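Local atomic coordinates of cobalt-precorrin-5B C(1)-methyltransferase (Archaeoglobus fulgidus, PDB entry 1SR8), a protein that probably catalyses the S-adenosylmethionine-dependent methylation of C-1 in cobalt-precorrin-5B to give cobalt-precorrin-6A in anaerobic cobalamin biosynthesis. Residues Glu7-Pro12 and Leu202-Gln207; Ile105-Val110 and Ser159-Glu164. All coordinates share one frame; numbering follows the deposited sequence.

Interaction 1 of 2, residues Glu7-Pro12 and Leu202-Gln207; sequences ELYRYP and LKIAMQ
Tyr11 and Ile204 bring the two backbones closest, with CA atoms 6.4 Å apart. Residues 7-12 run without regular secondary structure past the last part of helix 195-204 and the helical-type residues that follow it. Gln207 N bonds back to Ile204 O at 3.3 Å.

Ile204 is the main side chain of the contact. Its two branches take different parts of Tyr9. Ile204 CG2 lies against the root of the ring, 3.6 Å from Tyr9 CD1. Ile204 CD1 reaches further out, 3.7 Å from Tyr9 CE1. The Ile204 CG2 methyl sits anti to the backbone N, and CG1 sits beside that N (chi1 -65°); this spreads the branches along the ring. Ile204 CG2 also comes 3.3 Å from Arg10 O. The same methyl that meets Tyr9 CE1, Ile204 CD1, also meets Tyr11 CE2 at 4.0 Å. Tyr11 CZ lies at the edge of the Tyr9 ring, in its plane. The Tyr11 hydroxyl has its own partner, Asp4, near the N terminus.

The Gln207 side chain lies against Arg10 and Pro12, crossing the proline at about a right angle. Both tyrosines also touch Ile31 of strand 30-33, and Ile204 touches Phe233 of strand 231-234. This is largely apolar packing of an N-terminal loop onto a helix of an alpha/beta unit, the one built on the four-stranded parallel sheet.

Interaction 2 of 2, residues Ile105-Val110 and Ser159-Glu164; sequences IFEAEV and SVPDGE
An antiparallel beta bridge pairs Glu107 with Ser159, where strand 155-159 gives way to a turn and then to helix 163-168. It is a hydrogen-bonded pair. Glu107 N reaches Ser159 O at 2.7 Å, and Ser159 N reaches Glu107 O at 2.6 Å. Both bonds are nearly straight, and the second lies in the carbonyl plane.

Glu107 and Ser159 point to one face of the sheet. There the extended Glu107 chain crosses Pro161 obliquely, and Glu107 CD comes within 3.3 Å of Pro161 CG. Its two carboxylate oxygens form salt bridges with Arg120 and Arg88. Without the carboxylate, as with an alanine here, Arg120 and Arg88 would probably lose their shared counter-charge, and Pro161 the part of its packing that the Glu107 chain supplies.

The six-stranded mixed sheet has strand 105-111 between 86-90 and 155-159, and helix 44-57 packs against Phe106. Val160 CG2 sits over one face of the Phe106 ring, a CH-pi contact of 3.9 Å to the centroid, 21° off the normal. With CG1 anti to the backbone N (chi1 -172°), the other methyl, CG2, is the one over the ring, and CG1 meets Ile105 O.

Residues 160-163 form a type I turn, closed by Gly163 N to Val160 O at 2.8 Å. Two waters bridge this turn to the strand. One joins Ile105 O to Asp162 N, at 2.6 Å from that nitrogen. The other accepts from Ile105 N and donates to Asp162 OD2.

In the fold
The chain first passes through 7-12, then strand 30-33 and helix 44-57, and builds the mixed sheet. Strand 105-111 lies in that sheet. After the edge strand 115-118 and helix 133-149 the chain returns through 155-159, and interaction 2 closes a loop of 48 residues. The chain then reaches helix 195-204, where interaction 1 closes the wider loop of 189 residues. The smaller loop lies wholly within the larger; they do not cross. Interaction 1 ties the N-terminal region to the part with the parallel sheet. Interaction 2 stays within the mixed-sheet part. Their centres are 37 Å apart, on opposite sides of the chain's centre.

Interaction 1 of 2, residues Glu7-Pro12 and Leu202-Gln207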
loop_
_atom_site.group_PDB
_atom_site.type_symbol
_atom_site.label_atom_id
_atom_site.label_comp_id
_atom_site.label_asym_id
_atom_site.label_seq_id
_atom_site.Cartn_x
_atom_site.Cartn_y
_atom_site.Cartn_z
ATOM N N GLU A 7 -7.640 -3.075 -6.947
ATOM C CA GLU A 7 -7.366 -2.662 -8.311
ATOM C C GLU A 7 -8.549 -2.847 -9.245
ATOM O O GLU A 7 -8.511 -2.405 -10.387
ATOM C CB GLU A 7 -6.144 -3.381 -8.852
ATOM C CG GLU A 7 -5.431 -2.561 -9.892
ATOM C CD GLU A 7 -4.025 -3.032 -10.146
ATOM O OE1 GLU A 7 -3.296 -3.335 -9.179
ATOM O OE2 GLU A 7 -3.634 -3.082 -11.324
ATOM N N LEU A 8 -9.585 -3.525 -8.764
ATOM C CA LEU A 8 -10.826 -3.712 -9.518
ATOM C C LEU A 8 -10.873 -4.541 -10.809
ATOM O O LEU A 8 -11.877 -4.510 -11.527
ATOM C CB LEU A 8 -11.436 -2.335 -9.795
ATOM C CG LEU A 8 -12.322 -1.717 -8.706
ATOM C CD1 LEU A 8 -11.820 -2.041 -7.319
ATOM C CD2 LEU A 8 -12.380 -0.223 -8.927
ATOM N N TYR A 9 -9.816 -5.275 -11.122
ATOM C CA TYR A 9 -9.848 -6.097 -12.321
ATOM C C TYR A 9 -10.525 -7.412 -11.960
ATOM O O TYR A 9 -10.752 -7.711 -10.779
ATOM C CB TYR A 9 -8.434 -6.353 -12.851
ATOM C CG TYR A 9 -7.438 -6.770 -11.788
ATOM C CD1 TYR A 9 -7.588 -7.969 -11.085
ATOM C CD2 TYR A 9 -6.346 -5.958 -11.476
ATOM C CE1 TYR A 9 -6.680 -8.348 -10.098
ATOM C CE2 TYR A 9 -5.432 -6.329 -10.489
ATOM C CZ TYR A 9 -5.606 -7.524 -9.805
ATOM O OH TYR A 9 -4.703 -7.886 -8.829
ATOM N N ARG A 10 -10.859 -8.190 -12.981
ATOM C CA ARG A 10 -11.506 -9.473 -12.776
ATOM C C ARG A 10 -10.489 -10.596 -12.869
ATOM O O ARG A 10 -9.490 -10.491 -13.581
ATOM C CB ARG A 10 -12.587 -9.688 -13.827
ATOM C CG ARG A 10 -13.092 -11.103 -13.879
ATOM C CD ARG A 10 -14.034 -11.328 -15.040
ATOM N NE ARG A 10 -14.685 -12.623 -14.910
ATOM C CZ ARG A 10 -15.781 -12.979 -15.569
ATOM N NH1 ARG A 10 -16.357 -12.136 -16.417
ATOM N NH2 ARG A 10 -16.318 -14.174 -15.361
ATOM N N TYR A 11 -10.748 -11.669 -12.133
ATOM C CA TYR A 11 -9.867 -12.823 -12.150
ATOM C C TYR A 11 -10.441 -13.861 -13.105
ATOM O O TYR A 11 -11.651 -14.104 -13.112
ATOM C CB TYR A 11 -9.732 -13.431 -10.748
ATOM C CG TYR A 11 -8.867 -12.620 -9.802
ATOM C CD1 TYR A 11 -9.434 -11.743 -8.877
ATOM C CD2 TYR A 11 -7.476 -12.728 -9.838
ATOM C CE1 TYR A 11 -8.637 -10.998 -8.011
ATOM C CE2 TYR A 11 -6.672 -11.988 -8.980
ATOM C CZ TYR A 11 -7.255 -11.125 -8.070
ATOM O OH TYR A 11 -6.450 -10.385 -7.228
ATOM N N PRO A 12 -9.583 -14.468 -13.943
ATOM C CA PRO A 12 -10.035 -15.486 -14.897
ATOM C C PRO A 12 -10.819 -16.554 -14.135
ATOM O O PRO A 12 -10.300 -17.145 -13.189
ATOM C CB PRO A 12 -8.725 -16.023 -15.462
ATOM C CG PRO A 12 -7.848 -14.817 -15.442
ATOM C CD PRO A 12 -8.138 -14.227 -14.084
ATOM N N LEU A 202 -0.236 -9.272 -16.083
ATOM C CA LEU A 202 -0.279 -9.112 -17.535
ATOM C C LEU A 202 -1.366 -10.034 -18.080
ATOM O O LEU A 202 -2.149 -9.640 -18.939
ATOM C CB LEU A 202 1.071 -9.466 -18.170
ATOM C CG LEU A 202 1.093 -9.611 -19.699
ATOM C CD1 LEU A 202 0.565 -8.343 -20.362
ATOM C CD2 LEU A 202 2.509 -9.896 -20.154
ATOM N N LYS A 203 -1.411 -11.260 -17.563
ATOM C CA LYS A 203 -2.412 -12.233 -17.977
ATOM C C LYS A 203 -3.803 -11.755 -17.599
ATOM O O LYS A 203 -4.759 -11.959 -18.346
ATOM C CB LYS A 203 -2.144 -13.585 -17.321
ATOM C CG LYS A 203 -0.835 -14.224 -17.742
ATOM C CD LYS A 203 -0.681 -15.586 -17.093
ATOM C CE LYS A 203 0.621 -16.262 -17.505
ATOM N NZ LYS A 203 0.767 -17.586 -16.835
ATOM N N ILE A 204 -3.919 -11.128 -16.434
ATOM C CA ILE A 204 -5.203 -10.608 -15.987
ATOM C C ILE A 204 -5.642 -9.499 -16.937
ATOM O O ILE A 204 -6.823 -9.370 -17.260
ATOM C CB ILE A 204 -5.112 -10.026 -14.560
ATOM C CG1 ILE A 204 -4.802 -11.151 -13.565
ATOM C CG2 ILE A 204 -6.415 -9.321 -14.195
ATOM C CD1 ILE A 204 -4.646 -10.696 -12.117
ATOM N N ALA A 205 -4.669 -8.709 -17.388
ATOM C CA ALA A 205 -4.926 -7.593 -18.292
ATOM C C ALA A 205 -5.239 -8.061 -19.707
ATOM O O ALA A 205 -5.622 -7.261 -20.554
ATOM C CB ALA A 205 -3.729 -6.655 -18.309
ATOM N N MET A 206 -5.072 -9.353 -19.959
ATOM C CA MET A 206 -5.348 -9.910 -21.278
ATOM C C MET A 206 -6.849 -10.099 -21.472
ATOM O O MET A 206 -7.304 -10.371 -22.577
ATOM C CB MET A 206 -4.641 -11.255 -21.448
ATOM C CG MET A 206 -3.137 -11.180 -21.322
ATOM S SD MET A 206 -2.279 -10.867 -22.854
ATOM C CE MET A 206 -0.985 -11.968 -22.640
ATOM N N GLN A 207 -7.617 -9.966 -20.397
ATOM C CA GLN A 207 -9.065 -10.118 -20.487
ATOM C C GLN A 207 -9.693 -8.836 -21.008
ATOM O O GLN A 207 -10.891 -8.787 -21.262
ATOM C CB GLN A 207 -9.664 -10.411 -19.115
ATOM C CG GLN A 207 -9.191 -11.677 -18.476
ATOM C CD GLN A 207 -9.494 -11.697 -16.996
ATOM O OE1 GLN A 207 -8.840 -11.006 -16.215
ATOM N NE2 GLN A 207 -10.501 -12.477 -16.597
#

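Interaction 2 of 2, residues Ile105-Val110 and Ser159-Glu164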
loop_
_atom_site.group_PDB
_atom_site.type_symbol
_atom_site.label_atom_id
_atom_site.label_comp_id
_atom_site.label_asym_id
_atom_site.label_seq_id
_atom_site.Cartn_x
_atom_site.Cartn_y
_atom_site.Cartn_z
ATOM N N ILE A 105 9.217 -3.010 13.216
ATOM C CA ILE A 105 8.289 -2.888 14.331
ATOM C C ILE A 105 7.724 -1.491 14.560
ATOM O O ILE A 105 8.438 -0.489 14.497
ATOM C CB ILE A 105 8.942 -3.335 15.654
ATOM C CG1 ILE A 105 9.170 -4.847 15.652
ATOM C CG2 ILE A 105 8.062 -2.941 16.827
ATOM C CD1 ILE A 105 7.898 -5.651 15.713
ATOM N N PHE A 106 6.427 -1.451 14.841
ATOM C CA PHE A 106 5.716 -0.214 15.149
ATOM C C PHE A 106 5.220 -0.324 16.582
ATOM O O PHE A 106 4.617 -1.328 16.959
ATOM C CB PHE A 106 4.510 -0.019 14.220
ATOM C CG PHE A 106 4.831 0.736 12.965
ATOM C CD1 PHE A 106 4.499 2.078 12.845
ATOM C CD2 PHE A 106 5.490 0.114 11.915
ATOM C CE1 PHE A 106 4.823 2.790 11.693
ATOM C CE2 PHE A 106 5.816 0.816 10.765
ATOM C CZ PHE A 106 5.484 2.154 10.653
ATOM N N GLU A 107 5.486 0.698 17.386
ATOM C CA GLU A 107 5.026 0.693 18.767
ATOM C C GLU A 107 4.052 1.842 18.973
ATOM O O GLU A 107 4.240 2.939 18.436
ATOM C CB GLU A 107 6.193 0.849 19.745
ATOM C CG GLU A 107 7.289 -0.178 19.613
ATOM C CD GLU A 107 8.239 -0.141 20.796
ATOM O OE1 GLU A 107 8.551 0.973 21.275
ATOM O OE2 GLU A 107 8.678 -1.222 21.243
ATOM N N ALA A 108 3.009 1.572 19.753
ATOM C CA ALA A 108 1.989 2.564 20.069
ATOM C C ALA A 108 1.776 2.579 21.573
ATOM O O ALA A 108 1.636 1.526 22.209
ATOM C CB ALA A 108 0.680 2.230 19.360
ATOM N N GLU A 109 1.737 3.776 22.138
ATOM C CA GLU A 109 1.552 3.926 23.571
ATOM C C GLU A 109 0.450 4.938 23.855
ATOM O O GLU A 109 0.479 6.038 23.309
ATOM C CB GLU A 109 2.864 4.406 24.199
ATOM C CG GLU A 109 2.826 4.560 25.703
ATOM C CD GLU A 109 3.491 3.400 26.418
ATOM O OE1 GLU A 109 2.830 2.765 27.274
ATOM O OE2 GLU A 109 4.680 3.132 26.121
ATOM N N VAL A 110 -0.516 4.566 24.694
ATOM C CA VAL A 110 -1.601 5.479 25.055
ATOM C C VAL A 110 -1.015 6.541 25.971
ATOM O O VAL A 110 -0.193 6.234 26.830
ATOM C CB VAL A 110 -2.769 4.775 25.825
ATOM C CG1 VAL A 110 -3.394 3.687 24.973
ATOM C CG2 VAL A 110 -2.271 4.213 27.143
ATOM N N SER A 159 5.513 5.024 17.494
ATOM C CA SER A 159 6.962 5.070 17.300
ATOM C C SER A 159 7.495 3.868 16.541
ATOM O O SER A 159 6.850 2.823 16.473
ATOM C CB SER A 159 7.688 5.138 18.649
ATOM O OG SER A 159 7.315 6.292 19.378
ATOM N N VAL A 160 8.695 4.030 15.995
ATOM C CA VAL A 160 9.368 2.973 15.249
ATOM C C VAL A 160 10.794 2.828 15.816
ATOM O O VAL A 160 11.724 3.521 15.399
ATOM C CB VAL A 160 9.414 3.320 13.747
ATOM C CG1 VAL A 160 9.941 2.140 12.952
ATOM C CG2 VAL A 160 8.023 3.722 13.277
ATOM N N PRO A 161 10.972 1.917 16.786
ATOM C CA PRO A 161 12.247 1.634 17.455
ATOM C C PRO A 161 13.497 1.617 16.574
ATOM O O PRO A 161 14.519 2.196 16.947
ATOM C CB PRO A 161 11.984 0.295 18.122
ATOM C CG PRO A 161 10.546 0.420 18.519
ATOM C CD PRO A 161 9.910 1.020 17.283
ATOM N N ASP A 162 13.430 0.963 15.414
ATOM C CA ASP A 162 14.593 0.898 14.528
ATOM C C ASP A 162 14.408 1.780 13.311
ATOM O O ASP A 162 15.092 1.612 12.302
ATOM C CB ASP A 162 14.844 -0.536 14.056
ATOM C CG ASP A 162 15.075 -1.497 15.202
ATOM O OD1 ASP A 162 15.949 -1.226 16.057
ATOM O OD2 ASP A 162 14.382 -2.533 15.244
ATOM N N GLY A 163 13.485 2.724 13.415
ATOM C CA GLY A 163 13.208 3.596 12.298
ATOM C C GLY A 163 14.360 4.453 11.835
ATOM O O GLY A 163 14.592 4.586 10.636
ATOM N N GLU A 164 15.091 5.042 12.770
ATOM C CA GLU A 164 16.199 5.906 12.395
ATOM C C GLU A 164 17.270 5.148 11.633
ATOM O O GLU A 164 17.857 5.674 10.683
ATOM C CB GLU A 164 16.808 6.554 13.627
ATOM C CG GLU A 164 17.753 7.687 13.291
ATOM C CD GLU A 164 18.352 8.312 14.523
ATOM O OE1 GLU A 164 17.577 8.761 15.395
ATOM O OE2 GLU A 164 19.597 8.349 14.618
HETATM O O HOH W 1 11.502 -0.579 14.709
HETATM O O HOH W 2 11.958 -3.030 13.588
#